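Long-range contacts in alpha-glucosidase ([Eubacterium] rectale, PDB 6PNR), which acts as a GH31 family sulfoquinovosidase, probably hydrolysing alpha-glycosides of the sulfonated sugar sulfoquinovose, and here binds an aza-sugar inhibitor: residues A[240-245]-A[520-525]; A[268-273]-A[313-318]; A[386-391]-A[437-442]; A[453-458]-A[488-493]. One frame throughout, in Å; residues are numbered along the deposited sequence.

How the interactions relate
Interaction 1 opens first and closes last. Its two segments, 240-245 and 520-525, enclose the other three contacts along the chain. Inside that loop interaction 2 joins strands 267-271 and 314-319, interaction 3 joins strands 386-389 and 437-439, and interaction 4 joins 453-458 to 488-493. These three follow in series; none crosses another. In space they run round one barrel. Ile244 bonds to Trp271, Gly317 to Gly386, and Met440 to Trp455, so each contact passes to the next through backbone bonds. Arg521 of interaction 1 reaches back to His488 and Asp490 of interaction 4, which completes the circle. All four reach the bound inhibitor.

Interaction 1. Residues A[240-245]-A[520-525]; sequences NGLIIG and MRTHEG. With 9VH ([(3~{S},4~{R},5~{R})-4,5-bis(oxidanyl)piperidin-3-yl]methanesulfonic acid), chain C.
Ile243 and Met520 are joined by a short backbone bond, Ile243 N to Met520 O, of 2.8 Å. The carbonyl of Ile243 then receives Thr522 N at 3.0 Å, and the CA of Arg521 also leans on this oxygen. One step further the partner changes. Gly245 N gives its hydrogen to the side-chain oxygen Thr522 OG1, 2.9 Å away and nearly straight at 174°. OG1 can meet it because it stands between the backbone N and the carbonyl carbon of its own residue, with chi1 at 70°. A water links this hydroxyl to Gly245 O. A second water spans Gly241 O and Met520 N at the other end. Thr522 O is buried and has no partner in the model.

Strand 242-245 and the short, weakly bonded strand 521-522 run in nearly the same direction, and their pairing closes the TIM barrel of this GH31 enzyme. The next residue, His523, reaches the inhibitor. Its NE2 is hydrogen-bonded to hydroxyl O4 at 3.0 Å, at the ring edge and in its plane, and donates to O5.

Apolar contacts lie beside these bonds. Leu242 CD1 meets Met520 CB at 3.8 Å, with the two side chains at about a right angle, and Thr522 CG2 sits beside the same leucine. Helix 538-568 covers Leu242 and Met520. Ile243 CG2 touches Arg521 CG at 3.9 Å. The arginine then leads away to a salt bridge with Asp490, making cation-pi contacts with Trp455 and Trp271. Glu524 CG rests on Gly245 O, while its carboxylate binds Arg252 and Tyr535.

Interaction 2. Residues A[268-273]-A[313-318]; sequences AGIWCQ and IKFLGY. With 9VH ([(3~{S},4~{R},5~{R})-4,5-bis(oxidanyl)piperidin-3-yl]methanesulfonic acid), chain C.
Ile270 and Phe315 meet obliquely on the face of the sheet that helices 250-262 and 301-310 cover. Ile270 CG2 touches Phe315 CD2 at 3.7 Å. Cys272 continues this tight layer: its CB lies 3.8 Å from Phe315 CZ, and its sulfur makes an oblique sulfur-aromatic contact with the same ring. Parallel backbone bonds hold the strands together. Ile270 carries two of them, N to Lys314 O at 2.9 Å and O from Leu316 N at 2.9 Å.

Trp271 and Leu316 occupy the other face, inside the barrel. Trp271 CD1 rests on Leu316 CB at 3.8 Å. With CG opposite the backbone N (chi1 169°), the indole lies along the neighbouring strand, and NE1 donates to Gly317 O at 2.9 Å. The oxygen lies in the indole plane, but the N-H...O angle is 131°, and the donor stands well above the carbonyl plane.

At the N-terminal end the backbone is still held, by Lys314 N to Ala268 O, but the side chain is loose: beyond CG it bends away to Trp237 at a partly exposed site. At the C-terminal end Tyr318 CB rests near Gln273 O, and the side chains then diverge. Gln273 OE1 accepts a short 2.6 Å bond from inhibitor hydroxyl O5, and Tyr318 OH binds Asp390. The arrangement is a beta-alpha-beta unit of a TIM barrel, with ligand-binding residues at the C-terminal ends of its strands.

Interaction 3. Residues A[386-391]-A[437-442]; sequences GWMADF and VYFMRA. With 9VH ([(3~{S},4~{R},5~{R})-4,5-bis(oxidanyl)piperidin-3-yl]methanesulfonic acid), chain C.
Gly386, Trp387 and Met388 pair in parallel with Val437, Tyr438 and Phe439, the strand axes inclined at 21°. Trp387 uses both backbone atoms: N donates to Val437 O, and O accepts Phe439 N at 3.0 Å. Ala389 N then bonds to Phe439 O at 2.8 Å.

Trp387 and Tyr438 lie side by side on the helix-covered face. Tyr438 CB sits over the five-membered ring of the indole, 3.7 Å from its centroid, and the two rings barely overlap. Trp387 NE1 is bound by Asn423. On the barrel interior, one face of the Phe439 ring covers Met388 CA and Trp387 O. Met388 CB presses on Phe439 CE2 at 3.5 Å. The chain of Met388 then bends, and CE comes 3.4 Å from inhibitor hydroxyl O4.

Past the strands, Arg441 extends fully from CG to NE. Asp390 OD1 stands above the guanidinium plane, 3.2 Å from NE, so this salt bridge is electrostatic; the carboxylate plane is turned 78° away. Arg441 CZ lies over the Phe391 ring, 4.4 Å from its centroid, in a cation-pi contact. Beside them a water ties Ala389 O, Phe391 O and Ala442 N together.

Met388, Asp390, Phe391 and Arg441 line the ligand pocket at the C-terminal ends of these neighbouring GH31 TIM-barrel strands. Asp390 OD1 also takes a weak bond from Phe391 N, and OD2 is bound by Tyr318 OH. Arg441, gripped by a salt bridge to Glu393 and lying over Phe391, and Tyr318 thus hold the Asp390 carboxylate from two sides beside the inhibitor.

Interaction 4. Residues A[453-458]-A[488-493]; sequences LLWAGD and HSDIGG. With 9VH ([(3~{S},4~{R},5~{R})-4,5-bis(oxidanyl)piperidin-3-yl]methanesulfonic acid), chain C.
Trp455 sits on His488 through its CB, not through its indole. The CB lies over one face of the imidazole, 3.5 Å from the ring centroid. The two rings are oblique, with planes at 39°. Leu453 also touches the imidazole, its CD2 3.6 Å from His488 CE1, and the two side chains cross at about a right angle. His488 CG stands between the backbone N and the carbonyl carbon (chi1 75°), which folds the ring against 453-455. From there ND1 donates to Leu454 O at 2.9 Å, with the oxygen tilted from the ring plane. The backbone adds one bond, from Ala456 N to His488 O at 2.9 Å.

Asp490 approaches the NE1-CD1 side of the indole. Its carboxylate is turned 49° from the ring, and Trp455 NE1 stays 3.6 Å from OD1. NE1 instead donates to a water in the plane of the indole, 3.1 Å away. The same water donates to Asp490 OD2 at 2.6 Å and to Asp458 OD1. It is also hydrogen-bonded to inhibitor hydroxyl O4. A second water joins Gly457 O to Asp490 N. The loop 453-458 runs beside the end of strand 437-439, where the backbone of Met440 bonds to Leu453 and Trp455.

One water thus links the pocket residues Trp455 and Asp458, and Asp490 behind them, to the ligand. Asp490 OD1 is held by the salt bridge to Arg521. His488 donates through ND1, and its NE2 is bonded to NE of the same arginine, which is consistent with a neutral imidazole carrying its proton on ND1.

Interaction 1. Residues A[240-245]-A[520-525]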
# COMPACT_ATOMS: atom_id res chain seq x y z
N ASN A 240 -29.50 19.14 -30.38
CA ASN A 240 -29.77 20.57 -30.47
C ASN A 240 -28.68 21.44 -29.85
O ASN A 240 -28.71 22.65 -30.03
CB ASN A 240 -31.12 20.92 -29.80
CG ASN A 240 -32.31 20.33 -30.54
OD1 ASN A 240 -32.23 20.02 -31.72
ND2 ASN A 240 -33.44 20.20 -29.84
N GLY A 241 -27.73 20.86 -29.12
CA GLY A 241 -26.73 21.69 -28.47
C GLY A 241 -26.33 21.24 -27.08
O GLY A 241 -26.33 20.05 -26.75
N LEU A 242 -25.96 22.21 -26.25
CA LEU A 242 -25.33 21.92 -24.97
C LEU A 242 -26.37 21.61 -23.90
O LEU A 242 -27.47 22.17 -23.89
CB LEU A 242 -24.49 23.13 -24.54
CG LEU A 242 -23.60 23.07 -23.30
CD1 LEU A 242 -22.51 22.04 -23.49
CD2 LEU A 242 -22.97 24.48 -23.06
N ILE A 243 -26.02 20.69 -23.00
CA ILE A 243 -26.75 20.46 -21.76
C ILE A 243 -26.01 21.23 -20.68
O ILE A 243 -24.90 20.85 -20.29
CB ILE A 243 -26.82 18.96 -21.40
CG1 ILE A 243 -27.39 18.13 -22.57
CG2 ILE A 243 -27.63 18.76 -20.12
CD1 ILE A 243 -28.82 18.40 -22.86
N ILE A 244 -26.59 22.32 -20.17
CA ILE A 244 -25.88 23.18 -19.22
C ILE A 244 -26.21 22.75 -17.79
O ILE A 244 -27.38 22.62 -17.41
CB ILE A 244 -26.19 24.67 -19.45
CG1 ILE A 244 -27.69 24.95 -19.42
CG2 ILE A 244 -25.61 25.11 -20.79
CD1 ILE A 244 -28.00 26.43 -19.19
N GLY A 245 -25.16 22.52 -17.00
CA GLY A 245 -25.34 22.13 -15.61
C GLY A 245 -25.24 23.36 -14.74
O GLY A 245 -24.15 23.92 -14.56
N MET A 520 -22.95 16.57 -24.98
CA MET A 520 -22.18 17.66 -24.37
C MET A 520 -22.88 18.19 -23.12
O MET A 520 -23.97 18.78 -23.22
CB MET A 520 -21.99 18.82 -25.36
CG MET A 520 -21.03 18.55 -26.50
SD MET A 520 -20.64 20.05 -27.44
CE MET A 520 -19.39 20.83 -26.38
N ARG A 521 -22.25 18.02 -21.95
CA ARG A 521 -22.84 18.44 -20.68
C ARG A 521 -21.80 19.07 -19.77
O ARG A 521 -20.71 18.52 -19.59
CB ARG A 521 -23.51 17.24 -19.98
CG ARG A 521 -24.20 17.60 -18.66
CD ARG A 521 -24.80 16.35 -17.99
NE ARG A 521 -23.83 15.25 -17.86
CZ ARG A 521 -22.84 15.24 -16.96
NH1 ARG A 521 -22.70 16.27 -16.13
NH2 ARG A 521 -22.00 14.21 -16.89
N THR A 522 -22.13 20.24 -19.19
CA THR A 522 -21.25 20.90 -18.24
C THR A 522 -21.66 20.52 -16.82
O THR A 522 -22.66 19.85 -16.58
CB THR A 522 -21.26 22.43 -18.42
OG1 THR A 522 -22.52 22.97 -18.01
CG2 THR A 522 -20.98 22.84 -19.86
N HIS A 523 -20.87 20.97 -15.85
CA HIS A 523 -21.14 20.63 -14.45
C HIS A 523 -20.49 21.70 -13.59
O HIS A 523 -19.33 22.04 -13.82
CB HIS A 523 -20.58 19.23 -14.12
CG HIS A 523 -21.13 18.62 -12.87
ND1 HIS A 523 -21.52 19.36 -11.78
CD2 HIS A 523 -21.32 17.32 -12.53
CE1 HIS A 523 -21.94 18.54 -10.82
NE2 HIS A 523 -21.83 17.30 -11.25
N GLU A 524 -21.23 22.24 -12.62
CA GLU A 524 -20.61 23.23 -11.74
C GLU A 524 -19.55 22.61 -10.83
O GLU A 524 -18.67 23.33 -10.35
CB GLU A 524 -21.69 23.96 -10.92
CG GLU A 524 -22.50 24.97 -11.76
CD GLU A 524 -23.49 25.79 -10.95
OE1 GLU A 524 -23.70 25.48 -9.77
OE2 GLU A 524 -24.05 26.77 -11.51
N GLY A 525 -19.59 21.29 -10.61
CA GLY A 525 -18.64 20.66 -9.70
C GLY A 525 -19.08 20.79 -8.25
O GLY A 525 -20.12 21.34 -7.93
O1 9VH C . -23.11 15.99 -4.22
S1 9VH C . -24.08 14.94 -4.50
O2 9VH C . -23.58 13.67 -4.05
O3 9VH C . -25.39 15.29 -4.00
C1 9VH C . -24.18 14.90 -6.27
C2 9VH C . -22.90 14.46 -6.97
C3 9VH C . -22.75 12.95 -6.79
N1 9VH C . -21.76 12.27 -7.62
C4 9VH C . -21.89 12.60 -9.04
C5 9VH C . -21.82 14.11 -9.23
O4 9VH C . -21.95 14.39 -10.62
C6 9VH C . -22.95 14.79 -8.47
O5 9VH C . -22.90 16.20 -8.65
O HOH W 1 -25.52 17.33 -26.13
O HOH W 2 -21.95 24.73 -15.93

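Interaction 2. Residues A[268-273]-A[313-318]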
# COMPACT_ATOMS: atom_id res chain seq x y z
N ALA A 268 -29.51 22.46 -25.75
CA ALA A 268 -30.45 21.35 -25.87
C ALA A 268 -31.28 21.20 -24.60
O ALA A 268 -32.47 20.86 -24.67
CB ALA A 268 -29.70 20.05 -26.16
N GLY A 269 -30.68 21.44 -23.43
CA GLY A 269 -31.38 21.24 -22.18
C GLY A 269 -30.66 21.91 -21.03
O GLY A 269 -29.45 22.18 -21.09
N ILE A 270 -31.42 22.17 -19.97
CA ILE A 270 -30.88 22.68 -18.71
C ILE A 270 -30.93 21.54 -17.70
O ILE A 270 -31.99 20.94 -17.48
CB ILE A 270 -31.65 23.92 -18.23
CG1 ILE A 270 -31.05 24.46 -16.93
CG2 ILE A 270 -33.15 23.62 -18.06
CD1 ILE A 270 -31.79 25.67 -16.38
N TRP A 271 -29.77 21.20 -17.14
CA TRP A 271 -29.65 20.11 -16.17
C TRP A 271 -29.44 20.74 -14.80
O TRP A 271 -28.37 21.29 -14.52
CB TRP A 271 -28.48 19.18 -16.54
CG TRP A 271 -28.15 18.22 -15.45
CD1 TRP A 271 -29.01 17.33 -14.85
CD2 TRP A 271 -26.88 18.04 -14.82
NE1 TRP A 271 -28.34 16.61 -13.89
CE2 TRP A 271 -27.03 17.04 -13.85
CE3 TRP A 271 -25.63 18.65 -14.99
CZ2 TRP A 271 -25.98 16.62 -13.03
CZ3 TRP A 271 -24.58 18.23 -14.17
CH2 TRP A 271 -24.77 17.24 -13.21
N CYS A 272 -30.48 20.70 -13.95
CA CYS A 272 -30.42 21.25 -12.60
C CYS A 272 -30.39 20.08 -11.62
O CYS A 272 -31.45 19.57 -11.24
CB CYS A 272 -31.59 22.17 -12.29
SG CYS A 272 -31.67 23.62 -13.33
N GLN A 273 -29.19 19.69 -11.19
CA GLN A 273 -29.12 18.56 -10.27
C GLN A 273 -29.75 18.87 -8.92
O GLN A 273 -30.14 17.95 -8.21
CB GLN A 273 -27.67 18.09 -10.08
CG GLN A 273 -26.75 19.10 -9.41
CD GLN A 273 -25.44 18.45 -8.94
OE1 GLN A 273 -25.13 17.32 -9.32
NE2 GLN A 273 -24.68 19.16 -8.12
N ILE A 313 -36.32 23.62 -25.35
CA ILE A 313 -35.29 23.31 -24.36
C ILE A 313 -35.85 22.30 -23.37
O ILE A 313 -36.94 22.50 -22.82
CB ILE A 313 -34.79 24.58 -23.64
CG1 ILE A 313 -34.13 25.50 -24.66
CG2 ILE A 313 -33.80 24.24 -22.51
CD1 ILE A 313 -33.93 26.89 -24.18
N LYS A 314 -35.09 21.23 -23.13
CA LYS A 314 -35.55 20.22 -22.18
C LYS A 314 -35.03 20.52 -20.77
O LYS A 314 -34.10 21.31 -20.58
CB LYS A 314 -35.09 18.82 -22.63
CG LYS A 314 -35.56 18.41 -24.08
CD LYS A 314 -37.07 18.59 -24.27
CE LYS A 314 -37.52 18.06 -25.65
NZ LYS A 314 -38.98 18.31 -25.87
N PHE A 315 -35.66 19.88 -19.77
CA PHE A 315 -35.23 19.99 -18.38
C PHE A 315 -34.76 18.62 -17.91
O PHE A 315 -35.45 17.62 -18.14
CB PHE A 315 -36.35 20.52 -17.48
CG PHE A 315 -35.90 20.84 -16.07
CD1 PHE A 315 -35.77 19.83 -15.12
CD2 PHE A 315 -35.62 22.15 -15.70
CE1 PHE A 315 -35.35 20.12 -13.82
CE2 PHE A 315 -35.21 22.44 -14.40
CZ PHE A 315 -35.08 21.43 -13.46
N LEU A 316 -33.59 18.57 -17.28
CA LEU A 316 -33.01 17.33 -16.78
C LEU A 316 -32.74 17.43 -15.28
O LEU A 316 -32.39 18.49 -14.76
CB LEU A 316 -31.71 16.96 -17.51
CG LEU A 316 -31.84 16.68 -19.03
CD1 LEU A 316 -31.82 17.97 -19.86
CD2 LEU A 316 -30.77 15.71 -19.49
N GLY A 317 -32.89 16.30 -14.59
CA GLY A 317 -32.80 16.25 -13.14
C GLY A 317 -31.76 15.27 -12.63
O GLY A 317 -30.73 15.04 -13.27
N TYR A 318 -32.05 14.65 -11.48
CA TYR A 318 -31.10 13.81 -10.78
C TYR A 318 -31.86 12.91 -9.82
O TYR A 318 -32.74 13.39 -9.11
CB TYR A 318 -30.08 14.69 -10.00
CG TYR A 318 -29.11 13.91 -9.13
CD1 TYR A 318 -29.52 13.34 -7.92
CD2 TYR A 318 -27.78 13.75 -9.51
CE1 TYR A 318 -28.67 12.62 -7.14
CE2 TYR A 318 -26.91 13.03 -8.72
CZ TYR A 318 -27.36 12.45 -7.54
OH TYR A 318 -26.51 11.73 -6.72
O1 9VH C . -23.11 15.99 -4.22
S1 9VH C . -24.08 14.94 -4.50
O2 9VH C . -23.58 13.67 -4.05
O3 9VH C . -25.39 15.29 -4.00
C1 9VH C . -24.18 14.90 -6.27
C2 9VH C . -22.90 14.46 -6.97
C3 9VH C . -22.75 12.95 -6.79
N1 9VH C . -21.76 12.27 -7.62
C4 9VH C . -21.89 12.60 -9.04
C5 9VH C . -21.82 14.11 -9.23
O4 9VH C . -21.95 14.39 -10.62
C6 9VH C . -22.95 14.79 -8.47
O5 9VH C . -22.90 16.20 -8.65

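Interaction 3. Residues A[386-391]-A[437-442]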
# COMPACT_ATOMS: atom_id res chain seq x y z
N GLY A 386 -34.85 13.91 -18.83
CA GLY A 386 -33.60 13.19 -18.68
C GLY A 386 -33.08 13.46 -17.29
O GLY A 386 -33.56 14.36 -16.60
N TRP A 387 -32.10 12.65 -16.88
CA TRP A 387 -31.57 12.86 -15.54
C TRP A 387 -30.27 12.10 -15.36
O TRP A 387 -29.99 11.10 -16.03
CB TRP A 387 -32.58 12.44 -14.46
CG TRP A 387 -33.04 10.99 -14.51
CD1 TRP A 387 -32.50 9.93 -13.86
CD2 TRP A 387 -34.19 10.49 -15.21
NE1 TRP A 387 -33.24 8.79 -14.12
CE2 TRP A 387 -34.28 9.11 -14.94
CE3 TRP A 387 -35.15 11.08 -16.03
CZ2 TRP A 387 -35.27 8.31 -15.49
CZ3 TRP A 387 -36.14 10.27 -16.57
CH2 TRP A 387 -36.19 8.91 -16.29
N MET A 388 -29.47 12.60 -14.42
CA MET A 388 -28.36 11.82 -13.89
C MET A 388 -28.91 10.74 -12.97
O MET A 388 -29.67 11.05 -12.05
CB MET A 388 -27.40 12.73 -13.13
CG MET A 388 -26.19 11.99 -12.54
SD MET A 388 -24.99 13.10 -11.75
CE MET A 388 -24.13 13.76 -13.17
N ALA A 389 -28.57 9.48 -13.25
CA ALA A 389 -28.98 8.36 -12.41
C ALA A 389 -27.72 7.85 -11.72
O ALA A 389 -27.00 7.00 -12.25
CB ALA A 389 -29.68 7.27 -13.24
N ASP A 390 -27.49 8.35 -10.52
CA ASP A 390 -26.17 8.40 -9.91
C ASP A 390 -25.97 7.23 -8.95
O ASP A 390 -26.89 6.51 -8.58
CB ASP A 390 -26.02 9.74 -9.20
CG ASP A 390 -24.60 10.09 -8.87
OD1 ASP A 390 -23.64 9.42 -9.33
OD2 ASP A 390 -24.45 11.06 -8.13
N PHE A 391 -24.71 7.06 -8.54
CA PHE A 391 -24.29 6.12 -7.51
C PHE A 391 -24.65 4.68 -7.85
O PHE A 391 -24.83 4.34 -9.02
CB PHE A 391 -24.88 6.52 -6.16
CG PHE A 391 -24.22 7.73 -5.53
CD1 PHE A 391 -23.06 7.59 -4.78
CD2 PHE A 391 -24.74 9.00 -5.70
CE1 PHE A 391 -22.45 8.70 -4.18
CE2 PHE A 391 -24.13 10.12 -5.11
CZ PHE A 391 -22.98 9.96 -4.37
N VAL A 437 -33.58 10.27 -21.65
CA VAL A 437 -32.30 9.61 -21.46
C VAL A 437 -31.80 9.87 -20.04
O VAL A 437 -31.84 11.00 -19.56
CB VAL A 437 -31.26 10.06 -22.51
CG1 VAL A 437 -31.11 11.59 -22.53
CG2 VAL A 437 -29.92 9.36 -22.27
N TYR A 438 -31.34 8.81 -19.38
CA TYR A 438 -30.66 8.95 -18.10
C TYR A 438 -29.21 8.52 -18.28
O TYR A 438 -28.89 7.75 -19.19
CB TYR A 438 -31.34 8.14 -16.97
CG TYR A 438 -31.60 6.70 -17.36
CD1 TYR A 438 -32.75 6.34 -18.04
CD2 TYR A 438 -30.67 5.70 -17.07
CE1 TYR A 438 -32.99 5.02 -18.42
CE2 TYR A 438 -30.89 4.38 -17.45
CZ TYR A 438 -32.05 4.05 -18.12
OH TYR A 438 -32.27 2.74 -18.51
N PHE A 439 -28.33 9.05 -17.46
CA PHE A 439 -26.93 8.67 -17.59
C PHE A 439 -26.39 8.21 -16.25
O PHE A 439 -26.69 8.81 -15.21
CB PHE A 439 -26.07 9.81 -18.19
CG PHE A 439 -26.48 11.20 -17.77
CD1 PHE A 439 -27.55 11.85 -18.38
CD2 PHE A 439 -25.76 11.89 -16.78
CE1 PHE A 439 -27.91 13.14 -18.00
CE2 PHE A 439 -26.12 13.18 -16.40
CZ PHE A 439 -27.18 13.80 -16.99
N MET A 440 -25.63 7.12 -16.28
CA MET A 440 -25.11 6.46 -15.09
C MET A 440 -23.59 6.44 -15.12
O MET A 440 -22.97 6.38 -16.18
CB MET A 440 -25.64 5.04 -14.98
CG MET A 440 -27.16 4.93 -15.20
SD MET A 440 -27.74 3.25 -14.91
CE MET A 440 -27.39 3.04 -13.16
N ARG A 441 -22.98 6.49 -13.93
CA ARG A 441 -21.54 6.31 -13.82
C ARG A 441 -21.16 4.91 -13.34
O ARG A 441 -20.06 4.45 -13.65
CB ARG A 441 -20.95 7.35 -12.85
CG ARG A 441 -21.39 7.19 -11.41
CD ARG A 441 -20.75 8.22 -10.46
NE ARG A 441 -20.89 7.81 -9.06
CZ ARG A 441 -20.46 8.52 -8.01
NH1 ARG A 441 -19.85 9.69 -8.19
NH2 ARG A 441 -20.62 8.05 -6.78
N ALA A 442 -22.02 4.23 -12.59
CA ALA A 442 -21.75 2.87 -12.14
C ALA A 442 -22.39 1.86 -13.08
O ALA A 442 -23.35 2.16 -13.81
CB ALA A 442 -22.27 2.65 -10.72
O1 9VH C . -23.11 15.99 -4.22
S1 9VH C . -24.08 14.94 -4.50
O2 9VH C . -23.58 13.67 -4.05
O3 9VH C . -25.39 15.29 -4.00
C1 9VH C . -24.18 14.90 -6.27
C2 9VH C . -22.90 14.46 -6.97
C3 9VH C . -22.75 12.95 -6.79
N1 9VH C . -21.76 12.27 -7.62
C4 9VH C . -21.89 12.60 -9.04
C5 9VH C . -21.82 14.11 -9.23
O4 9VH C . -21.95 14.39 -10.62
C6 9VH C . -22.95 14.79 -8.47
O5 9VH C . -22.90 16.20 -8.65
O HOH W 3 -24.78 5.51 -11.64

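Interaction 4. Residues A[453-458]-A[488-493]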
# COMPACT_ATOMS: atom_id res chain seq x y z
N LEU A 453 -27.12 5.64 -21.29
CA LEU A 453 -25.96 6.48 -21.55
C LEU A 453 -25.03 6.45 -20.34
O LEU A 453 -25.47 6.68 -19.22
CB LEU A 453 -26.39 7.93 -21.86
CG LEU A 453 -25.29 9.00 -21.99
CD1 LEU A 453 -24.40 8.75 -23.21
CD2 LEU A 453 -25.88 10.39 -22.07
N LEU A 454 -23.75 6.15 -20.56
CA LEU A 454 -22.74 6.25 -19.51
C LEU A 454 -22.21 7.67 -19.41
O LEU A 454 -22.29 8.45 -20.37
CB LEU A 454 -21.56 5.31 -19.78
CG LEU A 454 -21.54 3.86 -19.32
CD1 LEU A 454 -20.14 3.30 -19.57
CD2 LEU A 454 -21.90 3.76 -17.85
N TRP A 455 -21.66 8.02 -18.25
CA TRP A 455 -20.69 9.10 -18.18
C TRP A 455 -19.54 8.63 -17.31
O TRP A 455 -19.68 7.71 -16.50
CB TRP A 455 -21.31 10.45 -17.72
CG TRP A 455 -21.11 10.89 -16.28
CD1 TRP A 455 -20.16 11.75 -15.80
CD2 TRP A 455 -21.95 10.55 -15.16
NE1 TRP A 455 -20.33 11.94 -14.45
CE2 TRP A 455 -21.42 11.21 -14.03
CE3 TRP A 455 -23.09 9.75 -15.00
CZ2 TRP A 455 -21.98 11.09 -12.75
CZ3 TRP A 455 -23.65 9.62 -13.74
CH2 TRP A 455 -23.09 10.29 -12.63
N ALA A 456 -18.37 9.23 -17.53
CA ALA A 456 -17.12 8.79 -16.91
C ALA A 456 -17.05 9.08 -15.41
O ALA A 456 -15.96 8.93 -14.84
CB ALA A 456 -15.92 9.42 -17.63
N GLY A 457 -18.12 9.47 -14.72
CA GLY A 457 -18.02 9.66 -13.28
C GLY A 457 -17.27 10.94 -12.96
O GLY A 457 -17.12 11.82 -13.81
N ASP A 458 -16.78 11.02 -11.72
CA ASP A 458 -16.09 12.21 -11.23
C ASP A 458 -14.62 12.18 -11.63
O ASP A 458 -13.87 11.30 -11.19
CB ASP A 458 -16.16 12.28 -9.70
CG ASP A 458 -17.57 12.34 -9.15
OD1 ASP A 458 -18.54 12.47 -9.92
OD2 ASP A 458 -17.68 12.28 -7.90
N HIS A 488 -19.92 9.86 -22.10
CA HIS A 488 -19.56 11.27 -22.12
C HIS A 488 -18.91 11.61 -20.78
O HIS A 488 -18.68 10.73 -19.95
CB HIS A 488 -20.79 12.15 -22.41
CG HIS A 488 -21.74 12.31 -21.26
ND1 HIS A 488 -22.60 11.31 -20.85
CD2 HIS A 488 -22.02 13.39 -20.48
CE1 HIS A 488 -23.36 11.76 -19.86
NE2 HIS A 488 -23.02 13.01 -19.62
N SER A 489 -18.56 12.88 -20.60
CA SER A 489 -17.95 13.29 -19.33
C SER A 489 -18.45 14.68 -18.94
O SER A 489 -19.01 15.41 -19.76
CB SER A 489 -16.41 13.30 -19.43
OG SER A 489 -15.97 14.13 -20.50
N ASP A 490 -18.24 15.01 -17.65
CA ASP A 490 -18.41 16.39 -17.17
C ASP A 490 -17.42 17.31 -17.87
O ASP A 490 -16.21 17.17 -17.67
CB ASP A 490 -18.15 16.47 -15.65
CG ASP A 490 -19.04 15.57 -14.82
OD1 ASP A 490 -20.24 15.44 -15.13
OD2 ASP A 490 -18.53 15.02 -13.81
N ILE A 491 -17.91 18.28 -18.63
CA ILE A 491 -17.00 19.20 -19.31
C ILE A 491 -16.34 20.09 -18.26
O ILE A 491 -17.00 20.94 -17.65
CB ILE A 491 -17.71 20.04 -20.37
CG1 ILE A 491 -18.14 19.13 -21.54
CG2 ILE A 491 -16.79 21.16 -20.85
CD1 ILE A 491 -19.05 19.80 -22.54
N GLY A 492 -15.04 19.89 -18.04
CA GLY A 492 -14.34 20.60 -16.99
C GLY A 492 -14.09 19.80 -15.73
O GLY A 492 -13.45 20.32 -14.80
N GLY A 493 -14.57 18.56 -15.66
CA GLY A 493 -14.33 17.73 -14.49
C GLY A 493 -15.29 18.08 -13.36
O GLY A 493 -16.17 18.94 -13.48
O1 9VH C . -23.11 15.99 -4.22
S1 9VH C . -24.08 14.94 -4.50
O2 9VH C . -23.58 13.67 -4.05
O3 9VH C . -25.39 15.29 -4.00
C1 9VH C . -24.18 14.90 -6.27
C2 9VH C . -22.90 14.46 -6.97
C3 9VH C . -22.75 12.95 -6.79
N1 9VH C . -21.76 12.27 -7.62
C4 9VH C . -21.89 12.60 -9.04
C5 9VH C . -21.82 14.11 -9.23
O4 9VH C . -21.95 14.39 -10.62
C6 9VH C . -22.95 14.79 -8.47
O5 9VH C . -22.90 16.20 -8.65
O HOH W 4 -19.78 13.67 -11.97
O HOH W 5 -17.01 12.70 -16.33